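Local coordinates for putative iron-regulated protein A (Parabacteroides distasonis ATCC 8503, PDB 4ECG) that binds calcium ions and, as an imelysin-like member of the peptidase M75 family, is probably a metalloendopeptidase, perhaps iron-regulated, at residues Tyr208-Ala211 and Met212-His215. Residues are numbered along the deposited sequence; the frame is centred on the assembly and turned at random.
Sequences YAEA and MKKH
Lys214 N donates to Glu210 O at 2.8 Å, with an N-H...O angle of 165°. The aliphatic part of Lys214 also packs on this carbonyl, CB at 3.5 Å from Glu210 O. Met212 N and Lys213 N bond in the same i to i+4 way to Tyr208 O and Ala209 O. His215 N closes on Ala211 O at 2.9 Å and is less straight. His215 then leaves the helix with positive phi, and its NE2 is hydrogen-bonded to Ser33 OG, on helix 29-68. This is the short helix 208-214 of the imelysin-like fold, packed against helices 29-68 and 225-233 and close to the calcium site of Ser221 and Gln227. On its buried side, selenomethionine Met212 makes a Met-aromatic contact with Tyr208. Met212 SE lies 5.4 Å from the centroid of the Tyr208 ring, in an oblique approach. Tyr208 CG is anti to the backbone N (chi1 -164°), which carries CE2 to 4.0 Å from Met212 CG. Lys213 NZ makes a long salt bridge of 3.9 Å to Glu210 OE2. The stronger partner of Lys213 NZ is Asp41 OD1, on helix 29-68. A leucine in place of Lys213 would probably leave the Asp41 and Glu210 carboxylates without this shared positive charge. Lys213 CG meanwhile rests 3.5 Å from Ala209 O.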
ATOM      1  N   TYR A 208     -12.886  14.208   2.626  1.00 53.80           N
ATOM      2  CA  TYR A 208     -13.313  12.938   2.051  1.00 51.47           C
ATOM      3  C   TYR A 208     -13.921  12.134   3.143  1.00 52.76           C
ATOM      4  O   TYR A 208     -14.851  11.401   2.876  1.00 53.76           O
ATOM      5  CB  TYR A 208     -12.173  12.156   1.358  1.00 51.45           C
ATOM      6  CG  TYR A 208     -12.693  11.052   0.446  1.00 50.40           C
ATOM      7  CD1 TYR A 208     -13.110  11.332  -0.834  1.00 47.92           C
ATOM      8  CD2 TYR A 208     -12.803   9.730   0.908  1.00 50.33           C
ATOM      9  CE1 TYR A 208     -13.612  10.318  -1.651  1.00 49.51           C
ATOM     10  CE2 TYR A 208     -13.298   8.702   0.102  1.00 49.20           C
ATOM     11  CZ  TYR A 208     -13.710   8.999  -1.185  1.00 50.90           C
ATOM     12  OH  TYR A 208     -14.231   7.978  -1.998  1.00 53.56           O
ATOM     13  N   ALA A 209     -13.395  12.272   4.371  1.00 54.21           N
ATOM     14  CA  ALA A 209     -13.921  11.527   5.508  1.00 57.66           C
ATOM     15  C   ALA A 209     -15.385  11.888   5.715  1.00 56.56           C
ATOM     16  O   ALA A 209     -16.217  11.009   5.992  1.00 58.02           O
ATOM     17  CB  ALA A 209     -13.121  11.790   6.797  1.00 54.60           C
ATOM     18  N   GLU A 210     -15.694  13.170   5.608  1.00 58.88           N
ATOM     19  CA  GLU A 210     -17.045  13.631   5.839  1.00 60.76           C
ATOM     20  C   GLU A 210     -17.966  13.169   4.715  1.00 60.99           C
ATOM     21  O   GLU A 210     -19.068  12.678   4.975  1.00 64.26           O
ATOM     22  CB  GLU A 210     -17.087  15.153   6.007  1.00 70.85           C
ATOM     23  CG  GLU A 210     -16.506  15.668   7.336  1.00 80.47           C
ATOM     24  CD  GLU A 210     -17.174  15.077   8.605  1.00 97.15           C
ATOM     25  OE1 GLU A 210     -18.452  14.982   8.673  1.00100.74           O
ATOM     26  OE2 GLU A 210     -16.403  14.715   9.546  1.00 97.03           O
ATOM     27  N   ALA A 211     -17.526  13.290   3.465  1.00 59.24           N
ATOM     28  CA  ALA A 211     -18.349  12.826   2.349  1.00 57.61           C
ATOM     29  C   ALA A 211     -18.611  11.341   2.515  1.00 58.84           C
ATOM     30  O   ALA A 211     -19.753  10.878   2.295  1.00 55.03           O
ATOM     31  CB  ALA A 211     -17.674  13.089   1.033  1.00 54.53           C
HETATM   32  N   MSE A 212     -17.595  10.572   2.939  1.00 55.42           N
HETATM   33  CA  MSE A 212     -17.876   9.153   3.210  1.00 55.61           C
HETATM   34  C   MSE A 212     -18.845   8.940   4.387  1.00 61.47           C
HETATM   35  O   MSE A 212     -19.755   8.094   4.273  1.00 59.64           O
HETATM   36  CB  MSE A 212     -16.628   8.287   3.343  1.00 54.54           C
HETATM   37  CG  MSE A 212     -16.457   7.280   2.171  1.00 54.48           C
HETATM   38 SE   MSE A 212     -15.171   6.048   2.672  0.75 61.25          SE
HETATM   39  CE  MSE A 212     -16.222   4.500   2.371  1.00 62.98           C
ATOM     40  N   LYS A 213     -18.690   9.674   5.499  1.00 61.63           N
ATOM     41  CA  LYS A 213     -19.608   9.478   6.634  1.00 63.56           C
ATOM     42  C   LYS A 213     -21.043   9.892   6.262  1.00 65.28           C
ATOM     43  O   LYS A 213     -21.972   9.188   6.597  1.00 62.64           O
ATOM     44  CB  LYS A 213     -19.083  10.124   7.933  1.00 64.73           C
ATOM     45  CG  LYS A 213     -17.879   9.335   8.511  1.00 64.86           C
ATOM     46  CD  LYS A 213     -17.414   9.713   9.917  1.00 68.31           C
ATOM     47  CE  LYS A 213     -16.763  11.079   9.962  1.00 69.74           C
ATOM     48  NZ  LYS A 213     -15.619  11.097  10.890  1.00 72.41           N
ATOM     49  N   LYS A 214     -21.218  10.978   5.508  1.00 65.72           N
ATOM     50  CA  LYS A 214     -22.562  11.439   5.137  1.00 69.06           C
ATOM     51  C   LYS A 214     -23.239  10.581   4.047  1.00 64.50           C
ATOM     52  O   LYS A 214     -24.445  10.437   4.037  1.00 60.24           O
ATOM     53  CB  LYS A 214     -22.518  12.917   4.695  1.00 77.93           C
ATOM     54  CG  LYS A 214     -22.487  13.905   5.867  1.00 87.79           C
ATOM     55  CD  LYS A 214     -21.712  15.185   5.554  1.00 95.88           C
ATOM     56  CE  LYS A 214     -22.339  15.968   4.412  1.00100.85           C
ATOM     57  NZ  LYS A 214     -21.836  17.372   4.420  1.00103.99           N
ATOM     58  N   HIS A 215     -22.436  10.049   3.126  1.00 64.34           N
ATOM     59  CA  HIS A 215     -22.879   9.241   1.974  1.00 60.92           C
ATOM     60  C   HIS A 215     -24.214   9.650   1.403  1.00 61.64           C
ATOM     61  O   HIS A 215     -25.121   8.837   1.229  1.00 57.76           O
ATOM     62  CB  HIS A 215     -22.842   7.752   2.327  1.00 61.10           C
ATOM     63  CG  HIS A 215     -23.573   7.397   3.601  1.00 63.91           C
ATOM     64  ND1 HIS A 215     -24.911   7.504   3.723  1.00 64.28           N
ATOM     65  CD2 HIS A 215     -23.094   6.901   4.829  1.00 61.90           C
ATOM     66  CE1 HIS A 215     -25.276   7.104   4.961  1.00 67.26           C
ATOM     67  NE2 HIS A 215     -24.155   6.741   5.636  1.00 64.87           N
TER